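Local coordinates for uncharacterized conserved protein (Staphylococcus epidermidis, PDB 3FRM), which is of unknown function but carries a GNAT-type acetyltransferase domain and may therefore transfer acyl groups from coenzyme A, at residues I27-P32 / K61-N66; A38-I43 / Q67-L72; Q52-I57 / L87-E92. All blocks are in the same frame, centred on the assembly; numbering follows the deposited sequence.

In the fold
From the N terminus, the chain lays down strands 17-21 and 25-29, and residues 27-32 open contact 1. Residues 38-43, a short turn and the start of strand 41-44, open contact 2, and the first half of helix 50-66 opens contact 3. The loops close in the order they opened: contact 1 at the last turns of that helix, contact 2 in the loop just beyond, and contact 3 on helix 84-92. All three therefore cross. Contacts 1 and 2, with centres about 5 Å apart, lie together at the C-terminal end of helix 50-66, the first against strand 25-29. Contact 3, its centre about 18 Å from that of contact 1, joins the same helix to the next.

Contact 1 (I27-P32 / K61-N66); sequences IYLLPP and KKMHLN
Met63, a selenomethionine, reaches from helix 61-66 to the two inward-pointing residues of strand 27-29, Ile27 and Leu29. Its chain is extended about CB-CG and then bent about the CG-SE bond (chi3 60°), so that CE turns to the strand side chains. There Met63 CE is modelled 3.9 Å from Ile27 CG2 and next to the Leu29 methyls. Its approach to Leu29 CD2 is closer than two carbons can sit, so the exact placing of both Met63 CE and that branch of a poorly staggered leucine is doubtful.

Leu29 CD1 also comes up to the edge of the His64 imidazole, lying in the ring plane 3.9 Å from His64 NE2. A hydrogen bond from His64 ND1 to His71 O fixes the rotation of the ring. ND1 thus carries a hydrogen, and NE2, buried beside the leucine methyl with no polar partner in the model, is probably the unprotonated nitrogen.

Strand 27-29 and helix 61-66 run almost alongside each other, at 12° with axes 10.7 Å apart. Ile27 also packs on Ile19 and Trp42, from the two neighbouring strands. Alternate strand residues meeting one side of a helix in this way are characteristic of a helix layered on a beta-sheet, as in the acetyltransferase-like alpha/beta fold.

Contact 2 (A38-I43 / Q67-L72); sequences ASNTWI and QSSYHL
Asn40 and Ser69 bring the two backbones nearest, with 8.1 Å between their CA atoms, where the turn before strand 41-43 faces the loop that leaves helix 50-66. Gln67 NE2 gives a hydrogen to Asn40 OD1 at 2.7 Å, a bent bond that arrives about 60° above the carbonyl plane instead of along a lone pair, with the two amides almost perpendicular (88°). The same oxygen accepts Leu30 N, while Asn40 ND2 bonds to Gln33 O and Lys36 O, which should hold the amide in one orientation.

Gln67 reaches Asn40 from a chi1 of 62°, its CG wedged between backbone N and carbonyl carbon and the rest of its chain extended. It is the first residue beyond the helix, which ends in a Schellman motif: Ser68, with positive phi, is C-prime, Ser68 N bonds to Leu65 O and Ser69 N to His64 O. This reversal starts the second loop of the beta-alpha-beta crossover from strand 41-44 to the parallel strand 72-75. It also brings Ser69 OG within 2.9 Å of Gln67 NE2, to accept a nearly straight bond in the amide plane, and the hydroxyl also bonds to Pro34 O.

Further along, His71 NE2 donates to Asn40 O at 3.0 Å, in the carbonyl plane and on a lone pair. The imidazole meets this oxygen edge-on, its CE1 3.8 Å from Asn40 CB, while Tyr37 packs against the ring.

Contact 3 (Q52-I57 / L87-E92); sequences QWLKDI and LEKIRE
Lys89 NZ pairs with Glu92 OE2 at 3.4 Å, a rather long salt bridge about one turn along helix 87-92; the aliphatic part of the same side chain meets helix 52-57. Bent at its second and third torsions, Lys89 folds across the end of Leu54, whose CD1 lies 3.8 Å from Lys89 CD. Lys89 CG sits in the plane of the Trp53 indole, at its edge, 3.6 Å from Trp53 CZ3.

Trp53 is the main contributor from its helix: with CG anti to the backbone N (chi1 -175°) the indole swings out to Ile90. Ile90 CG1 lies over one face in a CH-pi contact, 4.0 Å from the centroid of the six-membered ring and 21° off its normal. Ile57 CD1, from the same helix as the indole, lies over the opposite face, near its rim, while Phe74 and Phe95 meet the indole edge-to-face. Ile249 of the sheet touches both Trp53 and Ile90.

The segment axes lie 11.6 Å apart at 32°, and the indole spans much of the gap together with Lys89 and Ile90. The contact therefore probably depends on close fit of apolar surfaces, with the lysine contributing its methylenes while its charge stays with Glu92.

Contact 1 (I27-P32 / K61-N66)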
loop_
_atom_site.group_PDB
_atom_site.type_symbol
_atom_site.label_atom_id
_atom_site.label_comp_id
_atom_site.label_asym_id
_atom_site.label_seq_id
_atom_site.Cartn_x
_atom_site.Cartn_y
_atom_site.Cartn_z
ATOM N N ILE A 27 -27.565 2.745 6.834
ATOM C CA ILE A 27 -27.548 1.270 6.810
ATOM C C ILE A 27 -27.851 0.729 5.396
ATOM O O ILE A 27 -28.837 1.120 4.811
ATOM C CB ILE A 27 -28.609 0.741 7.722
ATOM C CG1 ILE A 27 -28.314 1.164 9.175
ATOM C CG2 ILE A 27 -28.801 -0.776 7.521
ATOM C CD1 ILE A 27 -29.232 0.456 10.175
ATOM N N TYR A 28 -26.996 -0.130 4.842
ATOM C CA TYR A 28 -27.177 -0.651 3.495
ATOM C C TYR A 28 -27.289 -2.183 3.581
ATOM O O TYR A 28 -26.567 -2.829 4.329
ATOM C CB TYR A 28 -25.976 -0.286 2.664
ATOM C CG TYR A 28 -25.911 1.170 2.254
ATOM C CD1 TYR A 28 -26.338 1.564 0.995
ATOM C CD2 TYR A 28 -25.457 2.137 3.129
ATOM C CE1 TYR A 28 -26.286 2.904 0.589
ATOM C CE2 TYR A 28 -25.419 3.487 2.757
ATOM C CZ TYR A 28 -25.833 3.850 1.465
ATOM O OH TYR A 28 -25.808 5.160 1.052
ATOM N N LEU A 29 -28.186 -2.732 2.767
ATOM C CA LEU A 29 -28.450 -4.108 2.612
ATOM C C LEU A 29 -28.796 -4.360 1.142
ATOM O O LEU A 29 -29.342 -3.474 0.469
ATOM C CB LEU A 29 -29.692 -4.432 3.409
ATOM C CG LEU A 29 -29.740 -5.098 4.773
ATOM C CD1 LEU A 29 -28.644 -4.709 5.713
ATOM C CD2 LEU A 29 -31.074 -4.706 5.317
ATOM N N LEU A 30 -28.534 -5.584 0.680
ATOM C CA LEU A 30 -28.978 -6.042 -0.591
ATOM C C LEU A 30 -29.507 -7.469 -0.367
ATOM O O LEU A 30 -28.789 -8.469 -0.537
ATOM C CB LEU A 30 -27.849 -6.010 -1.602
ATOM C CG LEU A 30 -28.190 -6.271 -3.085
ATOM C CD1 LEU A 30 -29.199 -5.296 -3.649
ATOM C CD2 LEU A 30 -26.935 -6.187 -3.981
ATOM N N PRO A 31 -30.782 -7.566 0.031
ATOM C CA PRO A 31 -31.408 -8.800 0.468
ATOM C C PRO A 31 -31.341 -9.984 -0.523
ATOM O O PRO A 31 -31.223 -11.127 -0.081
ATOM C CB PRO A 31 -32.839 -8.361 0.788
ATOM C CG PRO A 31 -32.675 -6.929 1.236
ATOM C CD PRO A 31 -31.630 -6.386 0.299
ATOM N N PRO A 32 -31.415 -9.719 -1.837
ATOM C CA PRO A 32 -31.217 -10.808 -2.802
ATOM C C PRO A 32 -29.760 -11.260 -2.920
ATOM O O PRO A 32 -29.496 -12.305 -3.536
ATOM C CB PRO A 32 -31.650 -10.180 -4.144
ATOM C CG PRO A 32 -32.617 -9.158 -3.753
ATOM C CD PRO A 32 -31.991 -8.540 -2.513
ATOM N N LYS A 61 -26.462 -7.644 13.601
ATOM C CA LYS A 61 -26.448 -9.109 13.743
ATOM C C LYS A 61 -27.835 -9.690 13.405
ATOM O O LYS A 61 -27.966 -10.684 12.675
ATOM C CB LYS A 61 -25.971 -9.512 15.153
ATOM C CG LYS A 61 -25.835 -11.039 15.384
ATOM C CD LYS A 61 -25.268 -11.459 16.804
ATOM C CE LYS A 61 -24.034 -10.571 17.186
ATOM N NZ LYS A 61 -23.506 -10.765 18.625
ATOM N N LYS A 62 -28.884 -9.037 13.899
ATOM C CA LYS A 62 -30.267 -9.484 13.610
ATOM C C LYS A 62 -30.668 -9.256 12.155
ATOM O O LYS A 62 -31.149 -10.154 11.472
ATOM C CB LYS A 62 -31.238 -8.795 14.551
ATOM C CG LYS A 62 -31.443 -9.569 15.835
ATOM C CD LYS A 62 -32.623 -9.043 16.646
ATOM C CE LYS A 62 -32.168 -8.118 17.823
ATOM N NZ LYS A 62 -31.629 -8.865 19.009
HETATM N N MSE A 63 -30.436 -8.067 11.644
HETATM C CA MSE A 63 -30.752 -7.837 10.255
HETATM C C MSE A 63 -30.102 -8.859 9.369
HETATM O O MSE A 63 -30.738 -9.424 8.494
HETATM C CB MSE A 63 -30.305 -6.446 9.821
HETATM C CG MSE A 63 -31.177 -5.434 10.449
HETATM SE SE MSE A 63 -30.986 -3.594 9.863
HETATM C CE MSE A 63 -31.401 -3.659 7.963
ATOM N N HIS A 64 -28.818 -9.071 9.580
ATOM C CA HIS A 64 -28.062 -9.843 8.655
ATOM C C HIS A 64 -28.516 -11.279 8.732
ATOM O O HIS A 64 -28.814 -11.906 7.671
ATOM C CB HIS A 64 -26.574 -9.662 8.922
ATOM C CG HIS A 64 -25.990 -8.423 8.295
ATOM N ND1 HIS A 64 -24.634 -8.178 8.257
ATOM C CD2 HIS A 64 -26.574 -7.385 7.642
ATOM C CE1 HIS A 64 -24.413 -7.041 7.613
ATOM N NE2 HIS A 64 -25.571 -6.538 7.241
ATOM N N LEU A 65 -28.628 -11.819 9.955
ATOM C CA LEU A 65 -29.086 -13.211 10.055
ATOM C C LEU A 65 -30.482 -13.402 9.461
ATOM O O LEU A 65 -30.800 -14.447 8.917
ATOM C CB LEU A 65 -29.053 -13.722 11.490
ATOM C CG LEU A 65 -27.653 -14.004 12.017
ATOM C CD1 LEU A 65 -27.714 -14.315 13.535
ATOM C CD2 LEU A 65 -27.060 -15.191 11.237
ATOM N N ASN A 66 -31.338 -12.389 9.599
ATOM C CA ASN A 66 -32.665 -12.466 8.998
ATOM C C ASN A 66 -32.669 -12.704 7.465
ATOM O O ASN A 66 -33.569 -13.354 6.965
ATOM C CB ASN A 66 -33.475 -11.241 9.375
ATOM C CG ASN A 66 -34.891 -11.275 8.831
ATOM O OD1 ASN A 66 -35.744 -12.055 9.282
ATOM N ND2 ASN A 66 -35.161 -10.377 7.879
#

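Contact 2 (A38-I43 / Q67-L72)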
loop_
_atom_site.group_PDB
_atom_site.type_symbol
_atom_site.label_atom_id
_atom_site.label_comp_id
_atom_site.label_asym_id
_atom_site.label_seq_id
_atom_site.Cartn_x
_atom_site.Cartn_y
_atom_site.Cartn_z
ATOM N N ALA A 38 -19.566 -5.828 0.720
ATOM C CA ALA A 38 -19.627 -4.368 0.444
ATOM C C ALA A 38 -21.040 -3.728 0.265
ATOM O O ALA A 38 -21.166 -2.476 0.309
ATOM C CB ALA A 38 -18.677 -3.959 -0.786
ATOM N N SER A 39 -22.063 -4.557 0.009
ATOM C CA SER A 39 -23.438 -4.112 -0.155
ATOM C C SER A 39 -24.232 -4.281 1.147
ATOM O O SER A 39 -25.400 -3.905 1.196
ATOM C CB SER A 39 -24.129 -4.941 -1.235
ATOM O OG SER A 39 -23.244 -5.245 -2.288
ATOM N N ASN A 40 -23.636 -4.878 2.176
ATOM C CA ASN A 40 -24.335 -5.118 3.422
ATOM C C ASN A 40 -23.550 -4.578 4.633
ATOM O O ASN A 40 -22.720 -5.257 5.239
ATOM C CB ASN A 40 -24.700 -6.602 3.573
ATOM C CG ASN A 40 -25.645 -7.128 2.434
ATOM O OD1 ASN A 40 -26.859 -6.927 2.487
ATOM N ND2 ASN A 40 -25.084 -7.850 1.448
ATOM N N THR A 41 -23.818 -3.346 5.016
ATOM C CA THR A 41 -22.910 -2.708 5.936
ATOM C C THR A 41 -23.520 -1.432 6.515
ATOM O O THR A 41 -24.469 -0.882 5.972
ATOM C CB THR A 41 -21.540 -2.405 5.201
ATOM O OG1 THR A 41 -20.488 -2.193 6.168
ATOM C CG2 THR A 41 -21.652 -1.228 4.232
ATOM N N TRP A 42 -22.961 -0.980 7.630
ATOM C CA TRP A 42 -23.306 0.266 8.214
ATOM C C TRP A 42 -22.201 1.294 7.896
ATOM O O TRP A 42 -21.038 0.999 8.109
ATOM C CB TRP A 42 -23.343 0.110 9.729
ATOM C CG TRP A 42 -24.570 -0.400 10.285
ATOM C CD1 TRP A 42 -25.326 -1.484 9.826
ATOM C CD2 TRP A 42 -25.182 0.032 11.500
ATOM N NE1 TRP A 42 -26.393 -1.696 10.683
ATOM C CE2 TRP A 42 -26.322 -0.798 11.719
ATOM C CE3 TRP A 42 -24.883 1.026 12.422
ATOM C CZ2 TRP A 42 -27.169 -0.635 12.813
ATOM C CZ3 TRP A 42 -25.733 1.180 13.504
ATOM C CH2 TRP A 42 -26.869 0.365 13.679
ATOM N N ILE A 43 -22.582 2.479 7.412
ATOM C CA ILE A 43 -21.653 3.582 7.190
ATOM C C ILE A 43 -21.928 4.605 8.305
ATOM O O ILE A 43 -22.946 5.261 8.294
ATOM C CB ILE A 43 -21.895 4.251 5.843
ATOM C CG1 ILE A 43 -22.072 3.224 4.705
ATOM C CG2 ILE A 43 -20.772 5.273 5.467
ATOM C CD1 ILE A 43 -20.892 2.359 4.450
ATOM N N GLN A 67 -31.681 -12.174 6.740
ATOM C CA GLN A 67 -31.593 -12.376 5.297
ATOM C C GLN A 67 -30.494 -13.378 4.974
ATOM O O GLN A 67 -30.073 -13.451 3.836
ATOM C CB GLN A 67 -31.362 -11.028 4.520
ATOM C CG GLN A 67 -30.051 -10.275 4.858
ATOM C CD GLN A 67 -29.780 -9.003 4.000
ATOM O OE1 GLN A 67 -30.716 -8.307 3.568
ATOM N NE2 GLN A 67 -28.491 -8.682 3.788
ATOM N N SER A 68 -30.010 -14.139 5.969
ATOM C CA SER A 68 -28.959 -15.112 5.708
ATOM C C SER A 68 -27.640 -14.485 5.241
ATOM O O SER A 68 -26.954 -15.068 4.389
ATOM C CB SER A 68 -29.448 -16.122 4.643
ATOM O OG SER A 68 -30.583 -16.856 5.115
ATOM N N SER A 69 -27.322 -13.286 5.748
ATOM C CA SER A 69 -26.003 -12.680 5.701
ATOM C C SER A 69 -25.281 -13.135 6.988
ATOM O O SER A 69 -25.907 -13.222 8.060
ATOM C CB SER A 69 -26.176 -11.168 5.778
ATOM O OG SER A 69 -26.373 -10.555 4.493
ATOM N N TYR A 70 -23.992 -13.441 6.930
ATOM C CA TYR A 70 -23.354 -14.052 8.109
ATOM C C TYR A 70 -22.151 -13.288 8.627
ATOM O O TYR A 70 -21.455 -13.783 9.525
ATOM C CB TYR A 70 -22.989 -15.525 7.869
ATOM C CG TYR A 70 -24.176 -16.342 7.394
ATOM C CD1 TYR A 70 -25.260 -16.593 8.243
ATOM C CD2 TYR A 70 -24.206 -16.861 6.089
ATOM C CE1 TYR A 70 -26.343 -17.319 7.826
ATOM C CE2 TYR A 70 -25.273 -17.600 5.647
ATOM C CZ TYR A 70 -26.338 -17.824 6.525
ATOM O OH TYR A 70 -27.397 -18.527 6.068
ATOM N N HIS A 71 -21.944 -12.073 8.119
ATOM C CA HIS A 71 -20.806 -11.288 8.503
ATOM C C HIS A 71 -21.280 -10.040 9.244
ATOM O O HIS A 71 -22.477 -9.786 9.351
ATOM C CB HIS A 71 -20.104 -10.885 7.232
ATOM C CG HIS A 71 -20.892 -9.915 6.425
ATOM N ND1 HIS A 71 -21.889 -10.316 5.559
ATOM C CD2 HIS A 71 -20.876 -8.555 6.401
ATOM C CE1 HIS A 71 -22.425 -9.237 5.001
ATOM N NE2 HIS A 71 -21.828 -8.154 5.489
ATOM N N LEU A 72 -20.327 -9.202 9.686
ATOM C CA LEU A 72 -20.638 -7.945 10.302
ATOM C C LEU A 72 -19.651 -6.898 9.772
ATOM O O LEU A 72 -18.472 -7.195 9.614
ATOM C CB LEU A 72 -20.487 -8.042 11.826
ATOM C CG LEU A 72 -21.351 -8.901 12.710
ATOM C CD1 LEU A 72 -21.123 -8.451 14.181
ATOM C CD2 LEU A 72 -22.804 -8.728 12.338
#

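Contact 3 (Q52-I57 / L87-E92)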
loop_
_atom_site.group_PDB
_atom_site.type_symbol
_atom_site.label_atom_id
_atom_site.label_comp_id
_atom_site.label_asym_id
_atom_site.label_seq_id
_atom_site.Cartn_x
_atom_site.Cartn_y
_atom_site.Cartn_z
ATOM N N GLN A 52 -22.838 2.411 22.408
ATOM C CA GLN A 52 -23.595 2.540 21.182
ATOM C C GLN A 52 -23.206 1.432 20.219
ATOM O O GLN A 52 -24.066 0.737 19.696
ATOM C CB GLN A 52 -23.258 3.847 20.487
ATOM C CG GLN A 52 -24.331 4.877 20.431
ATOM C CD GLN A 52 -25.719 4.399 19.998
ATOM O OE1 GLN A 52 -26.681 5.149 20.132
ATOM N NE2 GLN A 52 -25.834 3.188 19.478
ATOM N N TRP A 53 -21.903 1.283 19.991
ATOM C CA TRP A 53 -21.399 0.289 19.050
ATOM C C TRP A 53 -21.869 -1.117 19.371
ATOM O O TRP A 53 -22.166 -1.886 18.447
ATOM C CB TRP A 53 -19.845 0.344 18.876
ATOM C CG TRP A 53 -19.352 -0.619 17.796
ATOM C CD1 TRP A 53 -19.638 -0.553 16.451
ATOM C CD2 TRP A 53 -18.553 -1.806 17.971
ATOM N NE1 TRP A 53 -19.055 -1.610 15.789
ATOM C CE2 TRP A 53 -18.380 -2.385 16.693
ATOM C CE3 TRP A 53 -17.939 -2.408 19.074
ATOM C CZ2 TRP A 53 -17.652 -3.571 16.483
ATOM C CZ3 TRP A 53 -17.198 -3.572 18.871
ATOM C CH2 TRP A 53 -17.056 -4.144 17.561
ATOM N N LEU A 54 -21.956 -1.444 20.662
ATOM C CA LEU A 54 -22.449 -2.777 21.110
ATOM C C LEU A 54 -23.898 -3.030 20.732
ATOM O O LEU A 54 -24.294 -4.143 20.284
ATOM C CB LEU A 54 -22.311 -2.909 22.631
ATOM C CG LEU A 54 -21.082 -3.633 23.168
ATOM C CD1 LEU A 54 -19.922 -3.701 22.199
ATOM C CD2 LEU A 54 -20.639 -3.029 24.512
ATOM N N LYS A 55 -24.683 -1.976 20.946
ATOM C CA LYS A 55 -26.075 -1.948 20.562
ATOM C C LYS A 55 -26.212 -2.067 19.053
ATOM O O LYS A 55 -27.082 -2.788 18.598
ATOM C CB LYS A 55 -26.734 -0.669 21.082
ATOM C CG LYS A 55 -27.126 -0.741 22.562
ATOM C CD LYS A 55 -27.301 0.621 23.170
ATOM C CE LYS A 55 -27.310 0.496 24.686
ATOM N NZ LYS A 55 -26.860 1.777 25.376
ATOM N N ASP A 56 -25.309 -1.441 18.295
ATOM C CA ASP A 56 -25.386 -1.439 16.836
ATOM C C ASP A 56 -24.970 -2.811 16.300
ATOM O O ASP A 56 -25.483 -3.296 15.277
ATOM C CB ASP A 56 -24.507 -0.347 16.247
ATOM C CG ASP A 56 -24.930 1.074 16.672
ATOM O OD1 ASP A 56 -26.077 1.297 17.096
ATOM O OD2 ASP A 56 -24.102 2.003 16.534
ATOM N N ILE A 57 -24.064 -3.464 17.016
ATOM C CA ILE A 57 -23.747 -4.859 16.701
ATOM C C ILE A 57 -24.960 -5.725 16.727
ATOM O O ILE A 57 -25.115 -6.606 15.871
ATOM C CB ILE A 57 -22.711 -5.438 17.651
ATOM C CG1 ILE A 57 -21.336 -5.145 17.074
ATOM C CG2 ILE A 57 -22.839 -6.961 17.778
ATOM C CD1 ILE A 57 -20.302 -4.926 18.128
ATOM N N LEU A 87 -11.483 0.656 19.994
ATOM C CA LEU A 87 -10.548 -0.201 19.277
ATOM C C LEU A 87 -10.407 -1.479 20.069
ATOM O O LEU A 87 -10.463 -2.570 19.504
ATOM C CB LEU A 87 -9.176 0.419 19.146
ATOM C CG LEU A 87 -9.004 1.419 17.986
ATOM C CD1 LEU A 87 -7.655 2.171 18.148
ATOM C CD2 LEU A 87 -9.133 0.743 16.608
ATOM N N GLU A 88 -10.227 -1.324 21.371
ATOM C CA GLU A 88 -9.960 -2.435 22.222
ATOM C C GLU A 88 -11.106 -3.428 22.160
ATOM O O GLU A 88 -10.882 -4.631 22.021
ATOM C CB GLU A 88 -9.735 -1.954 23.645
ATOM C CG GLU A 88 -9.022 -2.997 24.427
ATOM C CD GLU A 88 -9.372 -2.940 25.904
ATOM O OE1 GLU A 88 -8.868 -3.782 26.702
ATOM O OE2 GLU A 88 -10.143 -2.021 26.276
ATOM N N LYS A 89 -12.329 -2.940 22.186
ATOM C CA LYS A 89 -13.457 -3.821 22.031
ATOM C C LYS A 89 -13.478 -4.538 20.655
ATOM O O LYS A 89 -13.763 -5.767 20.566
ATOM C CB LYS A 89 -14.739 -3.044 22.207
ATOM C CG LYS A 89 -15.960 -3.941 22.212
ATOM C CD LYS A 89 -16.406 -4.256 23.619
ATOM C CE LYS A 89 -15.398 -5.037 24.369
ATOM N NZ LYS A 89 -15.682 -4.837 25.797
ATOM N N ILE A 90 -13.203 -3.737 19.613
ATOM C CA ILE A 90 -13.166 -4.198 18.251
ATOM C C ILE A 90 -12.227 -5.366 18.105
ATOM O O ILE A 90 -12.607 -6.397 17.528
ATOM C CB ILE A 90 -12.781 -3.052 17.240
ATOM C CG1 ILE A 90 -13.971 -2.118 17.010
ATOM C CG2 ILE A 90 -12.412 -3.623 15.887
ATOM C CD1 ILE A 90 -13.591 -0.755 16.479
ATOM N N ARG A 91 -10.999 -5.220 18.595
ATOM C CA ARG A 91 -10.071 -6.352 18.606
ATOM C C ARG A 91 -10.636 -7.538 19.387
ATOM O O ARG A 91 -10.619 -8.623 18.890
ATOM C CB ARG A 91 -8.681 -5.971 19.124
ATOM C CG ARG A 91 -7.718 -5.655 17.979
ATOM C CD ARG A 91 -6.836 -4.443 18.275
ATOM N NE ARG A 91 -6.597 -4.363 19.715
ATOM C CZ ARG A 91 -6.497 -3.228 20.405
ATOM N NH1 ARG A 91 -6.609 -2.065 19.763
ATOM N NH2 ARG A 91 -6.314 -3.271 21.732
ATOM N N GLU A 92 -11.194 -7.316 20.566
ATOM C CA GLU A 92 -11.702 -8.444 21.424
ATOM C C GLU A 92 -12.841 -9.205 20.787
ATOM O O GLU A 92 -13.042 -10.381 21.075
ATOM C CB GLU A 92 -12.132 -7.908 22.801
ATOM C CG GLU A 92 -12.780 -8.890 23.749
ATOM C CD GLU A 92 -13.563 -8.205 24.885
ATOM O OE1 GLU A 92 -14.582 -8.783 25.333
ATOM O OE2 GLU A 92 -13.183 -7.086 25.327
#